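Local coordinates for putative aldo/keto reductase (Salmonella enterica subsp. enterica serovar Typhimurium, PDB 4R9O), which probably works as an NADP-dependent oxidoreductase of the aldo/keto reductase family, built on a TIM barrel, at residues A34-V38 with E69-A74; L229-L233 with R290-A295; M4-V8 with F17-V21. One frame throughout, in Å; residues are numbered along the deposited sequence. Where two conformers were deposited one is given.

Contact 1. Residues A34-V38 with E69-A74; sequences ARQLV and EALTLA
Ala-70 directs its CB toward the helix of residues 34-38 and fits between two side chains of that helix, Leu-37 and Val-38. Leu-37 CG lies 3.8 Å from Ala-70 CB, and Val-38 CG2 comes in beside it at 3.9 Å from the same methyl. The two valine branches divide the work. CG1, anti to the backbone N (chi1 166°), meets Ala-74 CB, whereas CG2 rests 3.5 Å from Ala-70 O, a carbonyl already engaged by Ala-74 N. Leu-73 reaches back over the other helix and forks there: CD1 touches Ala-34 CB at 3.7 Å, and CD2 approaches Arg-35 NH1. Arg-35 starts out pointing away from the partner helix, but a bend at chi3 (-86°) carries its guanidinium across the leucine at about a right angle, with Leu-73 CD1 over the centre of one face. This cover is apolar, and no hydrogen bond links the segments. Small alanines on both sides let the helix axes approach to 8.5 Å at a crossing angle of -74°. Leu-37 also touches Tyr-24 and Met-32. Helices 34-46 and 63-73, which precede and follow strand 51-53, are thus packed together in the outer helical layer of the TIM barrel.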
ATOM      1  N   ALA C  34       9.035 -44.137 -17.538  1.00 40.42           N
ATOM      2  CA  ALA C  34       7.610 -44.275 -17.812  1.00 39.27           C
ATOM      3  C   ALA C  34       7.019 -45.405 -16.961  1.00 38.75           C
ATOM      4  O   ALA C  34       5.889 -45.301 -16.489  1.00 36.92           O
ATOM      5  CB  ALA C  34       7.369 -44.523 -19.295  1.00 39.44           C
ATOM      6  N   ARG C  35       7.801 -46.467 -16.747  1.00 36.34           N
ATOM      7  CA  ARG C  35       7.347 -47.602 -15.944  1.00 38.97           C
ATOM      8  C   ARG C  35       7.206 -47.247 -14.462  1.00 41.34           C
ATOM      9  O   ARG C  35       6.257 -47.673 -13.798  1.00 42.69           O
ATOM     10  CB  ARG C  35       8.292 -48.795 -16.126  1.00 40.00           C
ATOM     11  CG  ARG C  35       7.796 -49.805 -17.156  1.00 42.54           C
ATOM     12  CD  ARG C  35       8.932 -50.648 -17.743  1.00 44.88           C
ATOM     13  NE  ARG C  35       9.522 -49.918 -18.857  0.58 48.86           N
ATOM     14  CZ  ARG C  35       9.153 -50.057 -20.126  1.00 51.26           C
ATOM     15  NH1 ARG C  35       8.228 -50.948 -20.465  1.00 49.59           N
ATOM     16  NH2 ARG C  35       9.735 -49.317 -21.059  1.00 53.44           N
ATOM     17  N   GLN C  36       8.130 -46.446 -13.944  1.00 42.17           N
ATOM     18  CA  GLN C  36       8.014 -45.973 -12.571  1.00 41.87           C
ATOM     19  C   GLN C  36       6.803 -45.054 -12.384  1.00 39.67           C
ATOM     20  O   GLN C  36       6.171 -45.052 -11.326  1.00 37.80           O
ATOM     21  CB  GLN C  36       9.291 -45.254 -12.148  1.00 41.51           C
ATOM     22  CG  GLN C  36      10.382 -46.196 -11.662  1.00 40.53           C
ATOM     23  CD  GLN C  36      11.674 -45.467 -11.383  1.00 41.12           C
ATOM     24  OE1 GLN C  36      12.081 -44.595 -12.154  1.00 43.70           O
ATOM     25  NE2 GLN C  36      12.327 -45.808 -10.270  1.00 40.75           N
ATOM     26  N   LEU C  37       6.477 -44.282 -13.413  1.00 33.05           N
ATOM     27  CA  LEU C  37       5.307 -43.414 -13.368  1.00 33.32           C
ATOM     28  C   LEU C  37       4.017 -44.244 -13.350  1.00 36.52           C
ATOM     29  O   LEU C  37       3.065 -43.915 -12.641  1.00 37.80           O
ATOM     30  CB  LEU C  37       5.319 -42.458 -14.557  1.00 34.93           C
ATOM     31  CG  LEU C  37       4.206 -41.424 -14.633  1.00 35.14           C
ATOM     32  CD1 LEU C  37       4.110 -40.678 -13.307  1.00 28.72           C
ATOM     33  CD2 LEU C  37       4.481 -40.479 -15.794  1.00 35.85           C
ATOM     34  N   VAL C  38       3.999 -45.330 -14.120  1.00 37.82           N
ATOM     35  CA  VAL C  38       2.874 -46.258 -14.096  1.00 39.38           C
ATOM     36  C   VAL C  38       2.600 -46.740 -12.672  1.00 39.77           C
ATOM     37  O   VAL C  38       1.460 -46.715 -12.204  1.00 37.13           O
ATOM     38  CB  VAL C  38       3.125 -47.486 -15.005  1.00 41.15           C
ATOM     39  CG1 VAL C  38       2.123 -48.593 -14.696  1.00 39.92           C
ATOM     40  CG2 VAL C  38       3.077 -47.081 -16.479  1.00 42.65           C
ATOM     41  N   GLU C  69       2.992 -41.246 -21.968  1.00 40.50           N
ATOM     42  CA  GLU C  69       3.826 -42.428 -22.159  1.00 43.40           C
ATOM     43  C   GLU C  69       3.476 -43.515 -21.155  1.00 42.37           C
ATOM     44  O   GLU C  69       3.516 -44.700 -21.478  1.00 41.91           O
ATOM     45  CB  GLU C  69       5.305 -42.076 -22.043  1.00 49.57           C
ATOM     46  CG  GLU C  69       5.833 -41.214 -23.166  1.00 55.30           C
ATOM     47  CD  GLU C  69       7.279 -40.808 -22.946  1.00 62.69           C
ATOM     48  OE1 GLU C  69       7.793 -41.007 -21.821  1.00 65.90           O
ATOM     49  OE2 GLU C  69       7.909 -40.306 -23.902  1.00 66.61           O
ATOM     50  N   ALA C  70       3.142 -43.109 -19.933  1.00 39.67           N
ATOM     51  CA  ALA C  70       2.707 -44.054 -18.910  1.00 39.09           C
ATOM     52  C   ALA C  70       1.342 -44.627 -19.262  1.00 40.25           C
ATOM     53  O   ALA C  70       1.112 -45.831 -19.136  1.00 43.66           O
ATOM     54  CB  ALA C  70       2.667 -43.394 -17.539  1.00 34.53           C
ATOM     55  N   LEU C  71       0.439 -43.762 -19.715  1.00 35.94           N
ATOM     56  CA  LEU C  71      -0.889 -44.203 -20.136  1.00 38.04           C
ATOM     57  C   LEU C  71      -0.835 -45.157 -21.327  1.00 42.10           C
ATOM     58  O   LEU C  71      -1.719 -45.998 -21.494  1.00 43.24           O
ATOM     59  CB  LEU C  71      -1.772 -43.001 -20.480  1.00 38.21           C
ATOM     60  CG  LEU C  71      -2.191 -42.143 -19.297  1.00 35.99           C
ATOM     61  CD1 LEU C  71      -3.211 -41.076 -19.721  1.00 37.41           C
ATOM     62  CD2 LEU C  71      -2.731 -43.017 -18.165  1.00 36.19           C
ATOM     63  N   THR C  72       0.198 -45.024 -22.153  1.00 41.65           N
ATOM     64  CA  THR C  72       0.343 -45.884 -23.315  1.00 43.99           C
ATOM     65  C   THR C  72       0.792 -47.276 -22.877  1.00 45.24           C
ATOM     66  O   THR C  72       0.346 -48.270 -23.431  1.00 46.58           O
ATOM     67  CB  THR C  72       1.335 -45.297 -24.342  1.00 43.18           C
ATOM     68  OG1 THR C  72       0.806 -44.076 -24.874  1.00 42.89           O
ATOM     69  CG2 THR C  72       1.577 -46.273 -25.483  1.00 43.17           C
ATOM     70  N   LEU C  73       1.646 -47.341 -21.860  1.00 45.89           N
ATOM     71  CA  LEU C  73       2.081 -48.621 -21.302  1.00 48.64           C
ATOM     72  C   LEU C  73       0.969 -49.302 -20.505  1.00 51.52           C
ATOM     73  O   LEU C  73       0.949 -50.525 -20.379  1.00 55.20           O
ATOM     74  CB  LEU C  73       3.305 -48.432 -20.409  1.00 47.08           C
ATOM     75  CG  LEU C  73       4.599 -47.984 -21.084  1.00 48.25           C
ATOM     76  CD1 LEU C  73       5.665 -47.688 -20.045  1.00 49.23           C
ATOM     77  CD2 LEU C  73       5.082 -49.033 -22.067  1.00 49.20           C
ATOM     78  N   ALA C  74       0.050 -48.509 -19.965  1.00 48.90           N
ATOM     79  CA  ALA C  74      -1.036 -49.042 -19.146  1.00 50.15           C
ATOM     80  C   ALA C  74      -2.371 -48.371 -19.482  1.00 51.53           C
ATOM     81  O   ALA C  74      -2.865 -47.552 -18.706  1.00 49.44           O
ATOM     82  CB  ALA C  74      -0.713 -48.870 -17.668  1.00 47.23           C
TER

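Contact 2. Residues L229-L233 with R290-A295; sequences LRQEL and RIRKAA
Leu-229 and Leu-233, one helical turn apart on helix 227-240, face Ala-294 and Ile-291 of the C-terminal helix 285-296, which packs almost antiparallel to it, the axes of the two short segments running 170° apart. In the conformer given, Leu-229 CD1 lies 3.6 Å from Ala-294 CB. One turn on, Leu-233 and Ile-291 cross at about a right angle and meet through their ends: Leu-233 CD2 is 3.4 Å from Ile-291 CD1, tighter than usual van der Waals contact. Leu-233 also packs on Val-248 and Val-249 of helix 245-254 and on Leu-220, a probable NADP-binding residue, while Ile-291 reaches Trp-252.

Outward from this centre, Glu-232 leans across to the other helix on a chain bent at chi2 (-79°). Its OE1 lies over carbon, 4.0 Å from Ile-291 CD1, and is buried with no polar partner in the model. OE2 sits 3.7 Å from Arg-290 CD and makes a long salt bridge to Arg-290 NH2 at 3.9 Å, the carboxylate and guanidinium planes being 88° apart. The stronger partner of Arg-290 is Glu-239, which forms a salt bridge with NH1. Leu-99 of a neighbouring subunit packs against Arg-290, and Thr-92 of a different subunit against Glu-232. Cohesion therefore comes mainly from van der Waals packing, in which Glu-232 shares; burial of OE1 would tend to favour protonation while the arginine opposes it, leaving the net shift open.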
ATOM      1  N   LEU C 229       7.368 -20.719  12.585  0.62 38.30           N
ATOM      2  CA  LEU C 229       5.959 -21.014  12.327  0.62 38.15           C
ATOM      3  C   LEU C 229       5.769 -22.515  12.145  0.62 40.48           C
ATOM      4  O   LEU C 229       4.832 -23.118  12.676  0.62 39.89           O
ATOM      5  CB  LEU C 229       5.452 -20.265  11.092  0.62 37.33           C
ATOM      6  CG  LEU C 229       4.260 -20.937  10.398  0.62 35.91           C
ATOM      7  CD1 LEU C 229       2.987 -20.790  11.214  0.62 35.66           C
ATOM      8  CD2 LEU C 229       4.069 -20.430   8.972  0.62 34.89           C
ATOM      9  N   ARG C 230       6.675 -23.114  11.387  0.62 42.17           N
ATOM     10  CA  ARG C 230       6.668 -24.548  11.177  0.62 41.74           C
ATOM     11  C   ARG C 230       6.569 -25.291  12.508  0.62 43.46           C
ATOM     12  O   ARG C 230       5.905 -26.319  12.619  0.62 42.96           O
ATOM     13  CB  ARG C 230       7.925 -24.956  10.418  0.62 41.36           C
ATOM     14  CG  ARG C 230       8.122 -26.434  10.337  0.62 41.42           C
ATOM     15  CD  ARG C 230       9.329 -26.773   9.500  0.62 40.46           C
ATOM     16  NE  ARG C 230       9.636 -28.192   9.600  0.62 39.87           N
ATOM     17  CZ  ARG C 230      10.701 -28.759   9.057  0.62 39.47           C
ATOM     18  NH1 ARG C 230      10.902 -30.062   9.207  0.62 39.67           N
ATOM     19  NH2 ARG C 230      11.567 -28.021   8.371  0.62 39.37           N
ATOM     20  N   GLN C 231       7.204 -24.724  13.526  1.00 47.11           N
ATOM     21  CA  GLN C 231       7.229 -25.313  14.862  1.00 53.34           C
ATOM     22  C   GLN C 231       5.947 -25.070  15.671  1.00 52.69           C
ATOM     23  O   GLN C 231       5.663 -25.827  16.595  1.00 55.65           O
ATOM     24  CB  GLN C 231       8.461 -24.819  15.628  1.00 58.75           C
ATOM     25  CG  GLN C 231       9.747 -25.104  14.864  1.00 61.23           C
ATOM     26  CD  GLN C 231      10.992 -24.539  15.513  1.00 64.68           C
ATOM     27  OE1 GLN C 231      10.946 -23.990  16.616  1.00 65.74           O
ATOM     28  NE2 GLN C 231      12.123 -24.663  14.819  1.00 66.06           N
ATOM     29  N   GLU C 232       5.160 -24.058  15.312  1.00 48.44           N
ATOM     30  CA  GLU C 232       3.836 -23.903  15.921  1.00 50.16           C
ATOM     31  C   GLU C 232       2.850 -24.905  15.312  1.00 44.25           C
ATOM     32  O   GLU C 232       1.938 -25.382  15.988  1.00 43.81           O
ATOM     33  CB  GLU C 232       3.310 -22.474  15.762  1.00 57.72           C
ATOM     34  CG  GLU C 232       2.551 -21.919  16.976  1.00 64.97           C
ATOM     35  CD  GLU C 232       1.116 -22.419  17.074  1.00 68.46           C
ATOM     36  OE1 GLU C 232       0.586 -22.925  16.060  1.00 66.78           O
ATOM     37  OE2 GLU C 232       0.515 -22.296  18.166  1.00 72.18           O
ATOM     38  N   LEU C 233       3.032 -25.224  14.035  1.00 37.30           N
ATOM     39  CA  LEU C 233       2.269 -26.299  13.412  1.00 36.70           C
ATOM     40  C   LEU C 233       2.600 -27.654  14.076  1.00 37.54           C
ATOM     41  O   LEU C 233       1.741 -28.532  14.171  1.00 37.75           O
ATOM     42  CB  LEU C 233       2.548 -26.354  11.905  1.00 37.65           C
ATOM     43  CG  LEU C 233       1.786 -25.367  11.002  1.00 38.38           C
ATOM     44  CD1 LEU C 233       2.523 -25.138   9.672  1.00 35.22           C
ATOM     45  CD2 LEU C 233       0.387 -25.881  10.731  1.00 38.98           C
ATOM     46  N   ARG C 290      -5.501 -20.277  15.585  1.00 29.41           N
ATOM     47  CA  ARG C 290      -4.123 -20.254  16.063  1.00 37.18           C
ATOM     48  C   ARG C 290      -3.144 -20.409  14.906  1.00 31.76           C
ATOM     49  O   ARG C 290      -2.125 -19.723  14.847  1.00 32.88           O
ATOM     50  CB  ARG C 290      -3.874 -21.361  17.084  1.00 38.51           C
ATOM     51  CG  ARG C 290      -3.662 -20.878  18.494  1.00 43.68           C
ATOM     52  CD  ARG C 290      -2.957 -21.955  19.312  1.00 48.25           C
ATOM     53  NE  ARG C 290      -3.769 -23.161  19.428  1.00 50.36           N
ATOM     54  CZ  ARG C 290      -3.313 -24.340  19.846  1.00 48.90           C
ATOM     55  NH1 ARG C 290      -4.135 -25.377  19.921  1.00 46.98           N
ATOM     56  NH2 ARG C 290      -2.038 -24.481  20.188  1.00 49.03           N
ATOM     57  N   ILE C 291      -3.451 -21.335  14.004  1.00 29.51           N
ATOM     58  CA  ILE C 291      -2.694 -21.492  12.767  1.00 29.49           C
ATOM     59  C   ILE C 291      -2.680 -20.220  11.925  1.00 31.15           C
ATOM     60  O   ILE C 291      -1.620 -19.750  11.517  1.00 33.35           O
ATOM     61  CB  ILE C 291      -3.254 -22.620  11.907  1.00 32.11           C
ATOM     62  CG1 ILE C 291      -3.032 -23.939  12.615  1.00 31.44           C
ATOM     63  CG2 ILE C 291      -2.518 -22.677  10.570  1.00 34.71           C
ATOM     64  CD1 ILE C 291      -1.598 -24.120  12.890  1.00 38.94           C
ATOM     65  N   ARG C 292      -3.864 -19.684  11.657  1.00 27.92           N
ATOM     66  CA  ARG C 292      -3.987 -18.455  10.875  1.00 29.67           C
ATOM     67  C   ARG C 292      -3.068 -17.366  11.420  1.00 30.86           C
ATOM     68  O   ARG C 292      -2.320 -16.737  10.667  1.00 30.87           O
ATOM     69  CB  ARG C 292      -5.436 -17.963  10.865  1.00 31.18           C
ATOM     70  CG  ARG C 292      -5.616 -16.580  10.232  1.00 35.46           C
ATOM     71  CD  ARG C 292      -7.022 -16.053  10.447  1.00 43.36           C
ATOM     72  NE  ARG C 292      -7.171 -14.664  10.006  1.00 48.81           N
ATOM     73  CZ  ARG C 292      -7.664 -14.299   8.824  1.00 57.01           C
ATOM     74  NH1 ARG C 292      -8.061 -15.221   7.953  1.00 60.78           N
ATOM     75  NH2 ARG C 292      -7.760 -13.012   8.503  1.00 57.12           N
ATOM     76  N   LYS C 293      -3.121 -17.175  12.735  1.00 33.90           N
ATOM     77  CA  LYS C 293      -2.411 -16.099  13.409  1.00 38.40           C
ATOM     78  C   LYS C 293      -0.902 -16.338  13.461  1.00 35.70           C
ATOM     79  O   LYS C 293      -0.113 -15.407  13.325  1.00 36.91           O
ATOM     80  CB  LYS C 293      -2.977 -15.916  14.820  1.00 46.14           C
ATOM     81  CG  LYS C 293      -4.437 -15.464  14.808  1.00 52.48           C
ATOM     82  CD  LYS C 293      -5.022 -15.330  16.207  1.00 59.38           C
ATOM     83  CE  LYS C 293      -6.451 -14.780  16.147  1.00 62.42           C
ATOM     84  NZ  LYS C 293      -7.036 -14.578  17.493  1.00 64.37           N
ATOM     85  N   ALA C 294      -0.502 -17.584  13.657  1.00 36.84           N
ATOM     86  CA  ALA C 294       0.916 -17.923  13.619  1.00 38.17           C
ATOM     87  C   ALA C 294       1.509 -17.558  12.253  1.00 38.84           C
ATOM     88  O   ALA C 294       2.645 -17.085  12.163  1.00 41.62           O
ATOM     89  CB  ALA C 294       1.120 -19.390  13.923  1.00 36.26           C
ATOM     90  N   ALA C 295       0.711 -17.741  11.203  1.00 36.51           N
ATOM     91  CA  ALA C 295       1.135 -17.453   9.834  1.00 36.52           C
ATOM     92  C   ALA C 295       1.152 -15.963   9.489  1.00 41.79           C
ATOM     93  O   ALA C 295       1.962 -15.532   8.674  1.00 43.25           O
ATOM     94  CB  ALA C 295       0.246 -18.179   8.864  1.00 35.50           C
TER

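Contact 3. Residues M4-V8 with F17-V21; sequences MVQRV and FSRFV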
ATOM      1  N   MET C   4     -10.116 -45.006   1.882  1.00 52.45           N
ATOM      2  CA  MET C   4      -9.679 -44.289   0.688  1.00 53.24           C
ATOM      3  C   MET C   4     -10.276 -42.884   0.582  1.00 51.14           C
ATOM      4  O   MET C   4     -11.255 -42.560   1.246  1.00 50.77           O
ATOM      5  CB  MET C   4     -10.031 -45.081  -0.568  1.00 55.10           C
ATOM      6  CG  MET C   4      -9.260 -46.383  -0.727  1.00 56.21           C
ATOM      7  SD  MET C   4      -9.464 -47.051  -2.387  1.00 78.45           S
ATOM      8  CE  MET C   4     -11.152 -46.569  -2.754  1.00 60.26           C
ATOM      9  N   VAL C   5      -9.680 -42.066  -0.277  1.00 49.80           N
ATOM     10  CA  VAL C   5     -10.095 -40.682  -0.441  1.00 49.82           C
ATOM     11  C   VAL C   5     -11.544 -40.554  -0.894  1.00 51.91           C
ATOM     12  O   VAL C   5     -11.959 -41.195  -1.859  1.00 53.22           O
ATOM     13  CB  VAL C   5      -9.191 -39.960  -1.446  1.00 47.51           C
ATOM     14  CG1 VAL C   5      -9.588 -38.495  -1.573  1.00 44.27           C
ATOM     15  CG2 VAL C   5      -7.761 -40.075  -1.006  1.00 48.97           C
ATOM     16  N   GLN C   6     -12.303 -39.725  -0.177  1.00 51.88           N
ATOM     17  CA  GLN C   6     -13.694 -39.442  -0.511  1.00 53.99           C
ATOM     18  C   GLN C   6     -13.824 -38.908  -1.943  1.00 51.69           C
ATOM     19  O   GLN C   6     -12.902 -38.276  -2.471  1.00 51.16           O
ATOM     20  CB  GLN C   6     -14.273 -38.436   0.488  1.00 58.06           C
ATOM     21  CG  GLN C   6     -15.748 -38.128   0.295  1.00 64.19           C
ATOM     22  CD  GLN C   6     -16.184 -36.881   1.044  1.00 69.07           C
ATOM     23  OE1 GLN C   6     -15.429 -36.330   1.850  1.00 70.90           O
ATOM     24  NE2 GLN C   6     -17.408 -36.428   0.779  1.00 69.75           N
ATOM     25  N   ARG C   7     -14.962 -39.174  -2.577  1.00 49.83           N
ATOM     26  CA  ARG C   7     -15.243 -38.607  -3.887  1.00 46.76           C
ATOM     27  C   ARG C   7     -16.224 -37.459  -3.717  1.00 44.11           C
ATOM     28  O   ARG C   7     -17.063 -37.483  -2.819  1.00 44.13           O
ATOM     29  CB  ARG C   7     -15.795 -39.665  -4.835  1.00 49.86           C
ATOM     30  CG  ARG C   7     -14.907 -40.891  -4.929  1.00 51.58           C
ATOM     31  CD  ARG C   7     -15.181 -41.689  -6.187  1.00 54.73           C
ATOM     32  NE  ARG C   7     -15.047 -40.884  -7.399  1.00 52.69           N
ATOM     33  CZ  ARG C   7     -13.888 -40.461  -7.897  1.00 48.83           C
ATOM     34  NH1 ARG C   7     -13.871 -39.737  -9.009  1.00 47.34           N
ATOM     35  NH2 ARG C   7     -12.750 -40.745  -7.280  1.00 46.70           N
ATOM     36  N   VAL C   8     -16.106 -36.438  -4.563  1.00 39.04           N
ATOM     37  CA  VAL C   8     -16.892 -35.230  -4.385  1.00 36.98           C
ATOM     38  C   VAL C   8     -17.373 -34.695  -5.726  1.00 36.64           C
ATOM     39  O   VAL C   8     -16.661 -34.763  -6.725  1.00 35.58           O
ATOM     40  CB  VAL C   8     -16.083 -34.130  -3.641  1.00 42.07           C
ATOM     41  CG1 VAL C   8     -15.801 -34.538  -2.199  1.00 43.14           C
ATOM     42  CG2 VAL C   8     -14.787 -33.820  -4.365  1.00 40.51           C
ATOM     43  N   PHE C  17     -14.933 -35.807  -8.634  1.00 37.05           N
ATOM     44  CA  PHE C  17     -13.487 -35.902  -8.439  1.00 36.53           C
ATOM     45  C   PHE C  17     -13.134 -36.575  -7.118  1.00 38.47           C
ATOM     46  O   PHE C  17     -13.984 -36.758  -6.244  1.00 37.88           O
ATOM     47  CB  PHE C  17     -12.836 -34.513  -8.473  1.00 34.52           C
ATOM     48  CG  PHE C  17     -12.700 -33.925  -9.853  1.00 33.24           C
ATOM     49  CD1 PHE C  17     -13.019 -34.664 -10.980  1.00 31.97           C
ATOM     50  CD2 PHE C  17     -12.240 -32.623 -10.019  1.00 34.67           C
ATOM     51  CE1 PHE C  17     -12.895 -34.121 -12.246  1.00 33.48           C
ATOM     52  CE2 PHE C  17     -12.108 -32.072 -11.292  1.00 33.82           C
ATOM     53  CZ  PHE C  17     -12.434 -32.824 -12.403  1.00 34.18           C
ATOM     54  N   SER C  18     -11.872 -36.952  -6.967  1.00 39.53           N
ATOM     55  CA  SER C  18     -11.397 -37.325  -5.641  1.00 37.57           C
ATOM     56  C   SER C  18     -11.110 -36.017  -4.889  1.00 34.22           C
ATOM     57  O   SER C  18     -10.682 -35.041  -5.491  1.00 31.88           O
ATOM     58  CB  SER C  18     -10.165 -38.237  -5.724  1.00 36.13           C
ATOM     59  OG  SER C  18      -9.102 -37.611  -6.420  1.00 35.68           O
ATOM     60  N   ARG C  19     -11.376 -35.998  -3.588  1.00 33.10           N
ATOM     61  CA  ARG C  19     -11.208 -34.806  -2.759  1.00 33.31           C
ATOM     62  C   ARG C  19      -9.770 -34.286  -2.758  1.00 33.82           C
ATOM     63  O   ARG C  19      -9.527 -33.083  -2.627  1.00 32.08           O
ATOM     64  CB  ARG C  19     -11.653 -35.113  -1.327  1.00 36.68           C
ATOM     65  CG  ARG C  19     -11.791 -33.907  -0.440  1.00 38.97           C
ATOM     66  CD  ARG C  19     -12.235 -34.338   0.937  1.00 41.60           C
ATOM     67  NE  ARG C  19     -12.559 -33.187   1.761  1.00 42.09           N
ATOM     68  CZ  ARG C  19     -12.933 -33.264   3.028  1.00 42.76           C
ATOM     69  NH1 ARG C  19     -13.025 -34.453   3.615  1.00 42.88           N
ATOM     70  NH2 ARG C  19     -13.206 -32.153   3.704  1.00 43.71           N
ATOM     71  N   PHE C  20      -8.815 -35.201  -2.882  1.00 32.29           N
ATOM     72  CA  PHE C  20      -7.420 -34.820  -3.064  1.00 33.38           C
ATOM     73  C   PHE C  20      -7.011 -35.057  -4.519  1.00 31.77           C
ATOM     74  O   PHE C  20      -7.397 -36.047  -5.130  1.00 31.65           O
ATOM     75  CB  PHE C  20      -6.508 -35.598  -2.110  1.00 35.82           C
ATOM     76  CG  PHE C  20      -6.474 -35.045  -0.712  1.00 35.03           C
ATOM     77  CD1 PHE C  20      -5.509 -34.123  -0.342  1.00 35.45           C
ATOM     78  CD2 PHE C  20      -7.394 -35.459   0.237  1.00 38.82           C
ATOM     79  CE1 PHE C  20      -5.471 -33.607   0.950  1.00 39.34           C
ATOM     80  CE2 PHE C  20      -7.357 -34.959   1.533  1.00 39.96           C
ATOM     81  CZ  PHE C  20      -6.392 -34.030   1.888  1.00 39.94           C
ATOM     82  N   VAL C  21      -6.230 -34.132  -5.065  1.00 31.50           N
ATOM     83  CA  VAL C  21      -5.832 -34.167  -6.471  1.00 29.44           C
ATOM     84  C   VAL C  21      -4.322 -34.333  -6.618  1.00 30.65           C
ATOM     85  O   VAL C  21      -3.549 -33.612  -5.983  1.00 30.18           O
ATOM     86  CB  VAL C  21      -6.288 -32.874  -7.189  1.00 29.15           C
ATOM     87  CG1 VAL C  21      -5.750 -32.816  -8.623  1.00 30.20           C
ATOM     88  CG2 VAL C  21      -7.810 -32.776  -7.172  1.00 28.75           C
TER
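Val-8 and Phe-17 form an antiparallel hydrogen-bonded pair, with Val-8 N to Phe-17 O at 2.7 Å and Phe-17 N to Val-8 O at 2.8 Å, Arg-7 and Ser-18 beside them form the non-hydrogen-bonded pair, and past the regular strands Arg-19 N still donates to Gln-6 O at 3.0 Å.

Arg-7 folds back through a bend at chi3 (56°) and lays one guanidinium face over Phe-17 C, off centre toward the rim. NE pairs with Glu-16 and NH2 bonds Thr-50, so both ends of this flat group are tied down. Val-5 inserts its CG1, anti to the backbone N, beside the turning chain: it lies 3.6 Å from Phe-20 N and meets the edge of the Phe-20 ring near its plane, 4.2 Å from Phe-20 CD2. Gln-6 OE1 is 3.5 Å from Arg-19 NH1, the amide and guanidinium planes standing 80° apart; the firmer partner of that nitrogen is Glu-279. Ser-18 OG gives a 2.6 Å hydrogen bond to Phe-20 O, bracing the bend, and also accepts from Thr-50 N. On the sheet face shared by Val-8 and Phe-17, both side chains touch Leu-261. These residues belong to the N-terminal beta hairpin of strands 7-9 and 16-23 and its flanks, which, as in other aldo/keto reductases, closes the bottom of the TIM barrel.

Overall arrangement
From the N terminus the chain first closes contact 3, a short loop of eight residues between the arms of the hairpin 7-9 and 16-23. The second arm runs on as a barrel strand, paired with strands 51-53 and 261-264. Contact 1 then ties helix 34-46 to helix 63-73, closing a loop of 30 residues that contains strand 51-53. Contact 2 follows much later, joining helix 227-240 to helix 285-296 near the C terminus across 56 residues that include strand 261-264. The three loops succeed one another, neither nesting nor crossing. Contacts 1 and 2 lie far apart, with centres 40 Å from each other; contact 3 is about 22 Å from the first and 27 Å from the second, centre to centre.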